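Local coordinates for protein computational Design of Enzyme (Synthetic construct, PDB 3TP4) that is of unknown function but was computationally designed, probably to carry an activated serine-containing catalytic triad on a glycoside hydrolase family 26 scaffold, at residues E4-R18 / G360-Q372. Numbering follows the deposited sequence.
Sequences ETIAIVDADATAETR and GAFDRTVAAAPAQ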
ATOM      1  N   GLU A   4     -22.071 -12.591   5.132  1.00 81.91           N
ATOM      2  CA  GLU A   4     -21.301 -11.361   5.298  1.00 70.86           C
ATOM      3  C   GLU A   4     -21.009 -10.689   3.954  1.00 60.94           C
ATOM      4  O   GLU A   4     -20.625 -11.351   2.988  1.00 54.02           O
ATOM      5  CB  GLU A   4     -19.994 -11.656   6.041  1.00 66.73           C
ATOM      6  CG  GLU A   4     -19.240 -10.420   6.520  1.00 67.53           C
ATOM      7  CD  GLU A   4     -17.865 -10.748   7.096  1.00 69.44           C
ATOM      8  OE1 GLU A   4     -17.555 -11.950   7.277  1.00 66.63           O
ATOM      9  OE2 GLU A   4     -17.092  -9.800   7.363  1.00 68.98           O
ATOM     10  N   THR A   5     -21.200  -9.371   3.904  1.00 58.07           N
ATOM     11  CA  THR A   5     -20.913  -8.578   2.708  1.00 52.03           C
ATOM     12  C   THR A   5     -19.961  -7.442   3.067  1.00 44.63           C
ATOM     13  O   THR A   5     -20.183  -6.733   4.048  1.00 47.52           O
ATOM     14  CB  THR A   5     -22.201  -7.957   2.131  1.00 51.92           C
ATOM     15  OG1 THR A   5     -23.186  -8.980   1.937  1.00 58.22           O
ATOM     16  CG2 THR A   5     -21.919  -7.256   0.801  1.00 43.80           C
ATOM     17  N   ILE A   6     -18.908  -7.253   2.281  1.00 39.10           N
ATOM     18  CA  ILE A   6     -17.968  -6.178   2.589  1.00 38.97           C
ATOM     19  C   ILE A   6     -17.585  -5.317   1.394  1.00 34.36           C
ATOM     20  O   ILE A   6     -17.592  -5.769   0.249  1.00 34.83           O
ATOM     21  CB  ILE A   6     -16.675  -6.704   3.244  1.00 42.66           C
ATOM     22  CG1 ILE A   6     -15.983  -7.705   2.322  1.00 41.02           C
ATOM     23  CG2 ILE A   6     -16.979  -7.334   4.597  1.00 51.31           C
ATOM     24  CD1 ILE A   6     -14.610  -8.109   2.809  1.00 44.18           C
ATOM     25  N   ALA A   7     -17.236  -4.072   1.688  1.00 41.72           N
ATOM     26  CA  ALA A   7     -16.706  -3.166   0.686  1.00 44.76           C
ATOM     27  C   ALA A   7     -15.273  -3.568   0.422  1.00 32.40           C
ATOM     28  O   ALA A   7     -14.441  -3.563   1.331  1.00 34.73           O
ATOM     29  CB  ALA A   7     -16.768  -1.735   1.184  1.00 50.42           C
ATOM     30  N   ILE A   8     -14.993  -3.945  -0.819  1.00 27.53           N
ATOM     31  CA  ILE A   8     -13.650  -4.342  -1.209  1.00 29.65           C
ATOM     32  C   ILE A   8     -13.345  -3.708  -2.554  1.00 29.69           C
ATOM     33  O   ILE A   8     -14.204  -3.663  -3.431  1.00 30.22           O
ATOM     34  CB  ILE A   8     -13.508  -5.875  -1.290  1.00 28.74           C
ATOM     35  CG1 ILE A   8     -12.148  -6.265  -1.865  1.00 25.25           C
ATOM     36  CG2 ILE A   8     -14.626  -6.475  -2.127  1.00 33.77           C
ATOM     37  CD1 ILE A   8     -11.800  -7.777  -1.705  1.00 24.24           C
ATOM     38  N   VAL A   9     -12.126  -3.204  -2.708  1.00 25.87           N
ATOM     39  CA  VAL A   9     -11.751  -2.469  -3.916  1.00 24.39           C
ATOM     40  C   VAL A   9     -11.987  -3.279  -5.186  1.00 30.78           C
ATOM     41  O   VAL A   9     -12.518  -2.768  -6.177  1.00 27.77           O
ATOM     42  CB  VAL A   9     -10.295  -1.975  -3.813  1.00 25.55           C
ATOM     43  CG1 VAL A   9      -9.769  -1.543  -5.172  1.00 23.96           C
ATOM     44  CG2 VAL A   9     -10.229  -0.805  -2.811  1.00 23.72           C
ATOM     45  N   ASP A  10     -11.593  -4.546  -5.154  1.00 27.69           N
ATOM     46  CA  ASP A  10     -11.818  -5.433  -6.281  1.00 28.30           C
ATOM     47  C   ASP A  10     -13.047  -6.303  -6.026  1.00 35.38           C
ATOM     48  O   ASP A  10     -12.965  -7.326  -5.331  1.00 30.94           O
ATOM     49  CB  ASP A  10     -10.579  -6.290  -6.537  1.00 31.09           C
ATOM     50  CG  ASP A  10     -10.822  -7.379  -7.563  1.00 35.60           C
ATOM     51  OD1 ASP A  10     -11.788  -7.265  -8.353  1.00 35.92           O
ATOM     52  OD2 ASP A  10     -10.049  -8.355  -7.573  1.00 35.77           O
ATOM     53  N   ALA A  11     -14.186  -5.888  -6.584  1.00 30.60           N
ATOM     54  CA  ALA A  11     -15.446  -6.602  -6.362  1.00 37.42           C
ATOM     55  C   ALA A  11     -15.409  -8.021  -6.922  1.00 37.69           C
ATOM     56  O   ALA A  11     -16.256  -8.847  -6.575  1.00 39.52           O
ATOM     57  CB  ALA A  11     -16.630  -5.828  -6.948  1.00 36.72           C
ATOM     58  N   ASP A  12     -14.431  -8.294  -7.782  1.00 35.77           N
ATOM     59  CA  ASP A  12     -14.256  -9.619  -8.378  1.00 33.35           C
ATOM     60  C   ASP A  12     -13.110 -10.422  -7.748  1.00 36.42           C
ATOM     61  O   ASP A  12     -12.669 -11.419  -8.321  1.00 30.78           O
ATOM     62  CB  ASP A  12     -13.989  -9.498  -9.883  1.00 39.80           C
ATOM     63  CG  ASP A  12     -15.208  -9.026 -10.667  1.00 49.99           C
ATOM     64  OD1 ASP A  12     -16.345  -9.394 -10.304  1.00 54.99           O
ATOM     65  OD2 ASP A  12     -15.023  -8.285 -11.649  1.00 55.13           O
ATOM     66  N   ALA A  13     -12.618  -9.985  -6.594  1.00 31.88           N
ATOM     67  CA  ALA A  13     -11.515 -10.674  -5.922  1.00 34.16           C
ATOM     68  C   ALA A  13     -11.915 -12.090  -5.531  1.00 34.98           C
ATOM     69  O   ALA A  13     -13.086 -12.375  -5.279  1.00 34.45           O
ATOM     70  CB  ALA A  13     -11.061  -9.903  -4.678  1.00 30.03           C
ATOM     71  N   THR A  14     -10.929 -12.968  -5.465  1.00 34.99           N
ATOM     72  CA  THR A  14     -11.175 -14.357  -5.100  1.00 37.69           C
ATOM     73  C   THR A  14     -11.786 -14.501  -3.705  1.00 41.96           C
ATOM     74  O   THR A  14     -11.754 -13.574  -2.887  1.00 37.02           O
ATOM     75  CB  THR A  14      -9.880 -15.180  -5.171  1.00 34.80           C
ATOM     76  OG1 THR A  14      -9.003 -14.802  -4.101  1.00 36.68           O
ATOM     77  CG2 THR A  14      -9.178 -14.946  -6.500  1.00 33.89           C
ATOM     78  N   ALA A  15     -12.347 -15.678  -3.452  1.00 37.00           N
ATOM     79  CA  ALA A  15     -12.980 -15.995  -2.187  1.00 35.31           C
ATOM     80  C   ALA A  15     -11.990 -15.802  -1.038  1.00 27.45           C
ATOM     81  O   ALA A  15     -12.319 -15.215  -0.009  1.00 33.87           O
ATOM     82  CB  ALA A  15     -13.485 -17.452  -2.212  1.00 35.41           C
ATOM     83  N   GLU A  16     -10.778 -16.311  -1.223  1.00 30.27           N
ATOM     84  CA  GLU A  16      -9.763 -16.257  -0.170  1.00 32.11           C
ATOM     85  C   GLU A  16      -9.357 -14.812   0.119  1.00 31.28           C
ATOM     86  O   GLU A  16      -9.089 -14.443   1.267  1.00 34.58           O
ATOM     87  CB  GLU A  16      -8.543 -17.091  -0.553  1.00 29.21           C
ATOM     88  CG  GLU A  16      -8.789 -18.617  -0.511  1.00 33.84           C
ATOM     89  CD  GLU A  16      -9.581 -19.131  -1.714  1.00 43.13           C
ATOM     90  OE1 GLU A  16      -9.723 -18.393  -2.719  1.00 40.16           O
ATOM     91  OE2 GLU A  16     -10.066 -20.279  -1.655  1.00 50.00           O
ATOM     92  N   THR A  17      -9.335 -14.005  -0.932  1.00 26.59           N
ATOM     93  CA  THR A  17      -8.970 -12.593  -0.830  1.00 30.33           C
ATOM     94  C   THR A  17     -10.030 -11.795  -0.080  1.00 33.28           C
ATOM     95  O   THR A  17      -9.704 -11.008   0.812  1.00 29.85           O
ATOM     96  CB  THR A  17      -8.749 -11.994  -2.227  1.00 33.08           C
ATOM     97  OG1 THR A  17      -7.711 -12.731  -2.880  1.00 29.58           O
ATOM     98  CG2 THR A  17      -8.339 -10.519  -2.129  1.00 30.42           C
ATOM     99  N   ARG A  18     -11.297 -11.999  -0.442  1.00 28.96           N
ATOM    100  CA  ARG A  18     -12.399 -11.410   0.310  1.00 25.37           C
ATOM    101  C   ARG A  18     -12.375 -11.889   1.753  1.00 32.17           C
ATOM    102  O   ARG A  18     -12.620 -11.112   2.673  1.00 31.99           O
ATOM    103  CB  ARG A  18     -13.763 -11.713  -0.337  1.00 30.61           C
ATOM    104  CG  ARG A  18     -13.819 -11.390  -1.848  1.00 38.57           C
ATOM    105  CD  ARG A  18     -15.235 -11.433  -2.429  1.00 42.26           C
ATOM    106  NE  ARG A  18     -15.949 -12.672  -2.136  1.00 51.42           N
ATOM    107  CZ  ARG A  18     -15.897 -13.774  -2.878  1.00 44.05           C
ATOM    108  NH1 ARG A  18     -15.156 -13.816  -3.975  1.00 42.94           N
ATOM    109  NH2 ARG A  18     -16.591 -14.843  -2.518  1.00 45.41           N
ATOM    110  N   GLY A 360      -8.489 -19.137  10.366  1.00 33.59           N
ATOM    111  CA  GLY A 360      -9.700 -18.669   9.698  1.00 32.94           C
ATOM    112  C   GLY A 360      -9.505 -17.434   8.815  1.00 37.89           C
ATOM    113  O   GLY A 360     -10.457 -16.698   8.546  1.00 36.53           O
ATOM    114  N   ALA A 361      -8.284 -17.209   8.345  1.00 36.06           N
ATOM    115  CA  ALA A 361      -8.003 -16.023   7.540  1.00 35.70           C
ATOM    116  C   ALA A 361      -8.536 -16.145   6.118  1.00 37.14           C
ATOM    117  O   ALA A 361      -8.975 -15.153   5.533  1.00 31.97           O
ATOM    118  CB  ALA A 361      -6.510 -15.718   7.520  1.00 33.89           C
ATOM    119  N   PHE A 362      -8.518 -17.359   5.568  1.00 27.12           N
ATOM    120  CA  PHE A 362      -8.759 -17.523   4.135  1.00 29.90           C
ATOM    121  C   PHE A 362      -9.985 -18.349   3.757  1.00 33.76           C
ATOM    122  O   PHE A 362     -10.339 -18.410   2.577  1.00 38.77           O
ATOM    123  CB  PHE A 362      -7.524 -18.105   3.441  1.00 32.13           C
ATOM    124  CG  PHE A 362      -6.286 -17.296   3.644  1.00 36.34           C
ATOM    125  CD1 PHE A 362      -6.146 -16.056   3.040  1.00 28.72           C
ATOM    126  CD2 PHE A 362      -5.252 -17.771   4.448  1.00 40.67           C
ATOM    127  CE1 PHE A 362      -4.998 -15.294   3.224  1.00 28.23           C
ATOM    128  CE2 PHE A 362      -4.102 -17.016   4.641  1.00 36.30           C
ATOM    129  CZ  PHE A 362      -3.975 -15.772   4.029  1.00 31.89           C
ATOM    130  N   ASP A 363     -10.643 -18.955   4.738  0.50 21.14           N
ATOM    131  CA  ASP A 363     -11.675 -19.936   4.440  0.50 25.07           C
ATOM    132  C   ASP A 363     -13.060 -19.429   4.783  0.50 26.82           C
ATOM    133  O   ASP A 363     -14.005 -20.202   4.856  0.50 26.96           O
ATOM    134  CB  ASP A 363     -11.382 -21.268   5.152  0.50 27.31           C
ATOM    135  CG  ASP A 363     -11.320 -21.131   6.663  0.50 27.46           C
ATOM    136  OD1 ASP A 363     -11.429 -20.003   7.179  0.50 28.82           O
ATOM    137  OD2 ASP A 363     -11.146 -22.161   7.339  0.50 30.32           O
ATOM    138  N   ARG A 364     -13.179 -18.120   4.979  1.00 32.36           N
ATOM    139  CA  ARG A 364     -14.469 -17.520   5.278  1.00 39.21           C
ATOM    140  C   ARG A 364     -15.334 -17.417   4.022  1.00 38.68           C
ATOM    141  O   ARG A 364     -14.825 -17.397   2.900  1.00 36.70           O
ATOM    142  CB  ARG A 364     -14.287 -16.149   5.945  1.00 43.75           C
ATOM    143  CG  ARG A 364     -13.835 -16.252   7.399  1.00 43.58           C
ATOM    144  CD  ARG A 364     -12.772 -15.225   7.759  1.00 41.95           C
ATOM    145  NE  ARG A 364     -13.334 -14.024   8.358  1.00 46.40           N
ATOM    146  CZ  ARG A 364     -13.174 -13.662   9.629  1.00 44.99           C
ATOM    147  NH1 ARG A 364     -12.470 -14.412  10.467  1.00 43.93           N
ATOM    148  NH2 ARG A 364     -13.728 -12.541  10.066  1.00 40.94           N
ATOM    149  N   THR A 365     -16.644 -17.387   4.221  1.00 36.74           N
ATOM    150  CA  THR A 365     -17.577 -17.148   3.131  1.00 43.91           C
ATOM    151  C   THR A 365     -18.054 -15.704   3.217  1.00 40.58           C
ATOM    152  O   THR A 365     -18.792 -15.333   4.136  1.00 40.77           O
ATOM    153  CB  THR A 365     -18.782 -18.103   3.195  1.00 49.95           C
ATOM    154  OG1 THR A 365     -18.317 -19.458   3.118  1.00 49.49           O
ATOM    155  CG2 THR A 365     -19.731 -17.834   2.031  1.00 52.93           C
ATOM    156  N   VAL A 366     -17.614 -14.890   2.265  1.00 38.52           N
ATOM    157  CA  VAL A 366     -17.930 -13.468   2.284  1.00 39.85           C
ATOM    158  C   VAL A 366     -18.058 -12.920   0.867  1.00 37.52           C
ATOM    159  O   VAL A 366     -17.190 -13.141   0.019  1.00 41.86           O
ATOM    160  CB  VAL A 366     -16.873 -12.677   3.078  1.00 43.76           C
ATOM    161  CG1 VAL A 366     -15.497 -13.224   2.804  1.00 50.26           C
ATOM    162  CG2 VAL A 366     -16.957 -11.192   2.761  1.00 42.07           C
ATOM    163  N   ALA A 367     -19.163 -12.228   0.613  1.00 36.79           N
ATOM    164  CA  ALA A 367     -19.419 -11.662  -0.707  1.00 38.34           C
ATOM    165  C   ALA A 367     -19.014 -10.195  -0.779  1.00 37.57           C
ATOM    166  O   ALA A 367     -19.048  -9.464   0.217  1.00 41.15           O
ATOM    167  CB  ALA A 367     -20.881 -11.832  -1.098  1.00 41.22           C
ATOM    168  N   ALA A 368     -18.621  -9.784  -1.974  1.00 41.13           N
ATOM    169  CA  ALA A 368     -18.259  -8.405  -2.242  1.00 42.64           C
ATOM    170  C   ALA A 368     -19.493  -7.536  -2.474  1.00 42.83           C
ATOM    171  O   ALA A 368     -20.371  -7.879  -3.264  1.00 45.79           O
ATOM    172  CB  ALA A 368     -17.348  -8.346  -3.452  1.00 41.68           C
ATOM    173  N   ALA A 369     -19.559  -6.412  -1.772  1.00 44.44           N
ATOM    174  CA  ALA A 369     -20.494  -5.364  -2.144  1.00 41.58           C
ATOM    175  C   ALA A 369     -20.226  -5.000  -3.598  1.00 39.26           C
ATOM    176  O   ALA A 369     -19.085  -5.091  -4.068  1.00 39.92           O
ATOM    177  CB  ALA A 369     -20.314  -4.150  -1.249  1.00 36.06           C
ATOM    178  N   PRO A 370     -21.273  -4.597  -4.329  1.00 43.65           N
ATOM    179  CA  PRO A 370     -21.076  -4.203  -5.727  1.00 44.31           C
ATOM    180  C   PRO A 370     -20.114  -3.023  -5.807  1.00 40.12           C
ATOM    181  O   PRO A 370     -20.159  -2.166  -4.921  1.00 37.17           O
ATOM    182  CB  PRO A 370     -22.480  -3.781  -6.168  1.00 46.12           C
ATOM    183  CG  PRO A 370     -23.153  -3.361  -4.916  1.00 51.36           C
ATOM    184  CD  PRO A 370     -22.630  -4.281  -3.851  1.00 47.91           C
ATOM    185  N   ALA A 371     -19.265  -2.984  -6.832  1.00 38.33           N
ATOM    186  CA  ALA A 371     -18.286  -1.903  -6.988  1.00 42.73           C
ATOM    187  C   ALA A 371     -18.973  -0.540  -7.017  1.00 40.35           C
ATOM    188  O   ALA A 371     -20.059  -0.404  -7.576  1.00 46.00           O
ATOM    189  CB  ALA A 371     -17.476  -2.109  -8.261  1.00 42.48           C
ATOM    190  N   GLN A 372     -18.362   0.468  -6.410  1.00 39.47           N
ATOM    191  CA  GLN A 372     -18.976   1.791  -6.438  1.00 39.16           C
ATOM    192  C   GLN A 372     -18.632   2.514  -7.740  1.00 35.26           C
ATOM    193  O   GLN A 372     -17.472   2.554  -8.148  1.00 31.09           O
ATOM    194  CB  GLN A 372     -18.623   2.629  -5.195  1.00 44.59           C
ATOM    195  CG  GLN A 372     -17.139   2.931  -4.992  1.00 56.01           C
ATOM    196  CD  GLN A 372     -16.828   3.500  -3.594  1.00 62.37           C
ATOM    197  OE1 GLN A 372     -16.295   2.793  -2.723  1.00 48.65           O
ATOM    198  NE2 GLN A 372     -17.156   4.781  -3.381  1.00 58.09           N
TER
HETATM  199  O   HOH W   1     -17.058  -3.904  -3.193  1.00 38.67           O
HETATM  200  O   HOH W   2     -15.109 -15.667   0.795  1.00 32.68           O
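Arg18 turns the edge of its guanidinium to the backbone of Val366: NE donates to Val366 O, modelled rather short at 2.5 Å and only 8° out of the guanidinium plane, with NH2 adding a weak bond. NH1 donates to Ala13 O at 2.8 Å, also nearly in plane, so two backbone carbonyls fix the group's rotation. The bend at chi3 (-52°) swings NE back onto Val366 O while CD lies alongside Ala368. A leucine in its place would probably leave the carbonyls of Val366 and Ala13 without the guanidinium that joins them. Three backbone bonds, including Ile6 N to Ala367 O at 3.0 Å, define a two-stranded parallel sheet that ties the chain's start to the segment that follows strand 352-353 of the parallel sheet, in the TIM-barrel fold expected for this family. On one face Ile6 crosses Val366 at about a right angle, Ile6 CG1 meeting Val366 CG2 at 3.6 Å, and Leu21 of helix 15-27 packs on the same isoleucine. Farther along, Ile8 CG2 touches Ala368 CB at 3.6 Å, and a water links Ile8 N to Ala369 O. Beside the helix start, Glu16 lays CG against Phe362 O (3.5 Å), while Glu16 O sits at the edge of the phenyl ring.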